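Local structure of glutamine aminotransferase class-II domain protein (Ruegeria pomeroyi, 3MDN) at residues 113-124 against 139-148. The protein is probably a class-II glutamine amidotransferase of the Ntn-hydrolase clan, expected to release ammonia from glutamine for transfer to an acceptor. Sequence-based numbering, arbitrary orientation.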
loop_
_atom_site.group_PDB
_atom_site.type_symbol
_atom_site.label_atom_id
_atom_site.label_comp_id
_atom_site.label_asym_id
_atom_site.label_seq_id
_atom_site.Cartn_x
_atom_site.Cartn_y
_atom_site.Cartn_z
ATOM N N HIS D 113 -10.097 -19.942 5.159
ATOM C CA HIS D 113 -11.242 -20.239 5.971
ATOM C C HIS D 113 -12.230 -19.081 5.826
ATOM O O HIS D 113 -11.856 -17.926 5.845
ATOM C CB HIS D 113 -10.791 -20.429 7.438
ATOM C CG HIS D 113 -11.858 -20.164 8.464
ATOM N ND1 HIS D 113 -12.908 -21.028 8.697
ATOM C CD2 HIS D 113 -12.010 -19.146 9.347
ATOM C CE1 HIS D 113 -13.677 -20.544 9.659
ATOM N NE2 HIS D 113 -13.151 -19.403 10.073
ATOM N N ASN D 114 -13.483 -19.443 5.646
ATOM C CA ASN D 114 -14.624 -18.561 5.641
ATOM C C ASN D 114 -15.454 -18.961 6.884
ATOM O O ASN D 114 -15.735 -20.162 7.100
ATOM C CB ASN D 114 -15.403 -18.832 4.330
ATOM C CG ASN D 114 -16.365 -17.739 3.966
ATOM O OD1 ASN D 114 -16.987 -17.791 2.897
ATOM N ND2 ASN D 114 -16.517 -16.746 4.831
ATOM N N GLY D 115 -15.802 -17.972 7.706
ATOM C CA GLY D 115 -16.707 -18.153 8.848
ATOM C C GLY D 115 -16.141 -17.475 10.104
ATOM O O GLY D 115 -15.434 -16.477 10.015
ATOM N N GLN D 116 -16.423 -18.038 11.270
ATOM C CA GLN D 116 -16.015 -17.429 12.517
ATOM C C GLN D 116 -16.059 -18.427 13.650
ATOM O O GLN D 116 -16.792 -19.416 13.607
ATOM C CB GLN D 116 -16.975 -16.289 12.856
ATOM C CG GLN D 116 -18.429 -16.751 13.082
ATOM C CD GLN D 116 -19.299 -15.648 13.684
ATOM O OE1 GLN D 116 -19.138 -15.276 14.858
ATOM N NE2 GLN D 116 -20.220 -15.123 12.891
ATOM N N VAL D 117 -15.265 -18.146 14.667
ATOM C CA VAL D 117 -15.376 -18.778 15.963
ATOM C C VAL D 117 -16.037 -17.721 16.836
ATOM O O VAL D 117 -15.491 -16.621 17.006
ATOM C CB VAL D 117 -13.968 -19.160 16.445
ATOM C CG1 VAL D 117 -13.999 -19.821 17.824
ATOM C CG2 VAL D 117 -13.320 -20.094 15.384
ATOM N N GLY D 118 -17.230 -18.023 17.347
ATOM C CA GLY D 118 -18.013 -17.024 18.070
ATOM C C GLY D 118 -17.353 -16.506 19.347
ATOM O O GLY D 118 -16.953 -17.296 20.191
ATOM N N GLY D 119 -17.243 -15.183 19.467
ATOM C CA GLY D 119 -16.736 -14.514 20.663
ATOM C C GLY D 119 -15.226 -14.614 20.789
ATOM O O GLY D 119 -14.669 -14.341 21.848
ATOM N N PHE D 120 -14.569 -14.999 19.697
ATOM C CA PHE D 120 -13.141 -15.312 19.710
ATOM C C PHE D 120 -12.314 -14.283 20.483
ATOM O O PHE D 120 -11.471 -14.640 21.319
ATOM C CB PHE D 120 -12.644 -15.444 18.278
ATOM C CG PHE D 120 -11.180 -15.783 18.165
ATOM C CD1 PHE D 120 -10.729 -17.074 18.430
ATOM C CD2 PHE D 120 -10.265 -14.821 17.742
ATOM C CE1 PHE D 120 -9.406 -17.388 18.290
ATOM C CE2 PHE D 120 -8.919 -15.140 17.595
ATOM C CZ PHE D 120 -8.487 -16.412 17.889
ATOM N N GLU D 121 -12.560 -13.000 20.233
ATOM C CA GLU D 121 -11.731 -11.974 20.882
ATOM C C GLU D 121 -11.755 -12.065 22.401
ATOM O O GLU D 121 -10.787 -11.709 23.046
ATOM C CB GLU D 121 -12.059 -10.564 20.399
ATOM C CG GLU D 121 -11.267 -10.188 19.163
ATOM C CD GLU D 121 -9.766 -9.947 19.449
ATOM O OE1 GLU D 121 -9.428 -9.104 20.323
ATOM O OE2 GLU D 121 -8.924 -10.605 18.785
ATOM N N ALA D 122 -12.831 -12.605 22.965
ATOM C CA ALA D 122 -12.906 -12.746 24.417
ATOM C C ALA D 122 -11.997 -13.872 24.957
ATOM O O ALA D 122 -11.775 -13.954 26.166
ATOM C CB ALA D 122 -14.341 -12.933 24.878
ATOM N N PHE D 123 -11.457 -14.717 24.084
ATOM C CA PHE D 123 -10.558 -15.771 24.571
ATOM C C PHE D 123 -9.311 -15.970 23.718
ATOM O O PHE D 123 -8.739 -17.061 23.691
ATOM C CB PHE D 123 -11.309 -17.104 24.781
ATOM C CG PHE D 123 -11.979 -17.660 23.530
ATOM C CD1 PHE D 123 -13.308 -17.373 23.245
ATOM C CD2 PHE D 123 -11.287 -18.507 22.673
ATOM C CE1 PHE D 123 -13.922 -17.900 22.115
ATOM C CE2 PHE D 123 -11.881 -19.040 21.571
ATOM C CZ PHE D 123 -13.209 -18.740 21.279
ATOM N N ARG D 124 -8.893 -14.920 23.008
ATOM C CA ARG D 124 -7.808 -15.094 22.050
ATOM C C ARG D 124 -6.575 -15.677 22.725
ATOM O O ARG D 124 -5.906 -16.533 22.152
ATOM C CB ARG D 124 -7.439 -13.805 21.309
ATOM C CG ARG D 124 -6.188 -13.996 20.437
ATOM C CD ARG D 124 -6.173 -13.107 19.217
ATOM N NE ARG D 124 -5.933 -11.736 19.596
ATOM C CZ ARG D 124 -4.729 -11.188 19.709
ATOM N NH1 ARG D 124 -4.648 -9.936 20.078
ATOM N NH2 ARG D 124 -3.622 -11.887 19.460
ATOM N N ARG D 139 2.628 -17.792 13.997
ATOM C CA ARG D 139 1.479 -16.996 14.418
ATOM C C ARG D 139 1.855 -15.523 14.238
ATOM O O ARG D 139 2.602 -14.989 15.028
ATOM C CB ARG D 139 1.068 -17.344 15.863
ATOM C CG ARG D 139 -0.026 -16.458 16.529
ATOM C CD ARG D 139 -1.287 -16.354 15.700
ATOM N NE ARG D 139 -2.432 -15.943 16.510
ATOM C CZ ARG D 139 -3.618 -15.595 16.026
ATOM N NH1 ARG D 139 -3.829 -15.559 14.706
ATOM N NH2 ARG D 139 -4.596 -15.255 16.862
ATOM N N LYS D 140 1.365 -14.900 13.159
ATOM C CA LYS D 140 1.808 -13.530 12.781
ATOM C C LYS D 140 0.746 -12.464 12.996
ATOM O O LYS D 140 1.064 -11.312 13.136
ATOM C CB LYS D 140 2.276 -13.491 11.318
ATOM C CG LYS D 140 3.462 -14.413 11.020
ATOM C CD LYS D 140 4.613 -14.034 11.945
ATOM C CE LYS D 140 5.914 -14.665 11.486
ATOM N NZ LYS D 140 6.998 -14.412 12.473
ATOM N N GLY D 141 -0.523 -12.844 13.005
ATOM C CA GLY D 141 -1.585 -11.859 13.213
ATOM C C GLY D 141 -2.482 -12.266 14.362
ATOM O O GLY D 141 -2.055 -12.968 15.295
ATOM N N SER D 142 -3.736 -11.837 14.303
ATOM C CA SER D 142 -4.609 -12.059 15.422
ATOM C C SER D 142 -5.939 -12.704 15.038
ATOM O O SER D 142 -6.865 -12.704 15.844
ATOM C CB SER D 142 -4.822 -10.760 16.208
ATOM O OG SER D 142 -5.676 -9.880 15.504
ATOM N N THR D 143 -6.048 -13.279 13.842
ATOM C CA THR D 143 -7.318 -13.906 13.466
ATOM C C THR D 143 -7.570 -15.315 14.029
ATOM O O THR D 143 -6.628 -16.061 14.366
ATOM C CB THR D 143 -7.532 -13.988 11.920
ATOM O OG1 THR D 143 -6.665 -14.984 11.342
ATOM C CG2 THR D 143 -7.365 -12.627 11.265
ATOM N N ASP D 144 -8.848 -15.683 14.063
ATOM C CA ASP D 144 -9.272 -17.049 14.395
ATOM C C ASP D 144 -8.923 -18.028 13.308
ATOM O O ASP D 144 -8.586 -19.163 13.588
ATOM C CB ASP D 144 -10.751 -17.124 14.726
ATOM C CG ASP D 144 -11.646 -16.472 13.657
ATOM O OD1 ASP D 144 -11.211 -16.249 12.507
ATOM O OD2 ASP D 144 -12.825 -16.192 13.973
ATOM N N SER D 145 -8.995 -17.583 12.059
ATOM C CA SER D 145 -8.616 -18.430 10.931
ATOM C C SER D 145 -7.193 -18.938 11.064
ATOM O O SER D 145 -6.925 -20.102 10.792
ATOM C CB SER D 145 -8.745 -17.649 9.624
ATOM O OG SER D 145 -10.079 -17.207 9.460
ATOM N N GLU D 146 -6.283 -18.053 11.462
ATOM C CA GLU D 146 -4.862 -18.390 11.546
ATOM C C GLU D 146 -4.621 -19.360 12.692
ATOM O O GLU D 146 -3.885 -20.320 12.549
ATOM C CB GLU D 146 -4.001 -17.140 11.662
ATOM C CG GLU D 146 -2.503 -17.436 11.565
ATOM C CD GLU D 146 -1.617 -16.235 11.710
ATOM O OE1 GLU D 146 -1.954 -15.299 12.494
ATOM O OE2 GLU D 146 -0.529 -16.254 11.071
ATOM N N VAL D 147 -5.287 -19.128 13.817
ATOM C CA VAL D 147 -5.320 -20.127 14.882
ATOM C C VAL D 147 -5.789 -21.514 14.416
ATOM O O VAL D 147 -5.108 -22.512 14.656
ATOM C CB VAL D 147 -6.203 -19.684 16.070
ATOM C CG1 VAL D 147 -6.043 -20.683 17.247
ATOM C CG2 VAL D 147 -5.767 -18.332 16.533
ATOM N N LEU D 148 -6.931 -21.580 13.740
ATOM C CA LEU D 148 -7.455 -22.853 13.306
ATOM C C LEU D 148 -6.368 -23.614 12.506
ATOM O O LEU D 148 -6.169 -24.825 12.667
ATOM C CB LEU D 148 -8.699 -22.631 12.442
ATOM C CG LEU D 148 -9.978 -23.485 12.532
ATOM C CD1 LEU D 148 -10.618 -23.552 11.163
ATOM C CD2 LEU D 148 -9.775 -24.899 13.101
#
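The Phe120 ring takes Asp144 CB over the centre of one face, a CH-pi contact with CB 3.6 Å from the ring centroid and 6° off the normal. Round its rim lie Val147 CG2, 3.6 Å from Phe120 CZ, the Arg139 NH2 end and the carbonyl O of Ser142. The Arg124 guanidinium is covered on one face by Ser142 CB, which sits 3.5 Å from Arg124 CZ. Val147 CG2 lies over one face of the Arg139 guanidinium and Gly141 O over the other, each offset toward the rim. The His113 ring has Leu148 CD1 over one face and Gly115 N over the opposite one, both again off-centre. The start of the helix sets Asp144 CB on the phenyl ring, while chi1 of 51°, with CG between backbone N and carbonyl carbon, swings the carboxylate toward Val117. There Val117 N donates a nearly straight bond (3.2 Å to Asp144 OD2, 170°), arriving from above the carboxylate plane. The contact thus lays the N-terminal end of helix 144-154 against strands 109-114 and 116-117, which pair with strand 185-192, consistent with the alpha-beta-beta-alpha sandwich of Ntn hydrolases, a helix layer on a beta-sheet. Thr143 is the N-cap, its OG1 accepting from Glu146 N. Glu146 OE1 is gripped twice, by Gly141 N and by Arg139 NH1 at 2.9 Å in a salt bridge, while NH1 also reaches Thr143 O; Asp128 takes Arg139 NE. Arg124 NE lies 3.3 Å from Glu121 OE2 in a salt bridge, and its NH1 bonds to Arg139 O of the second subunit. A leucine in place of Arg124 would probably leave Glu121 OE2 without its salt-bridge mate, Ser142 CB without the flat group stacked on it and Arg139 O of the second subunit without this donor. Glu121 OE1 bonds to Thr137 of the second subunit.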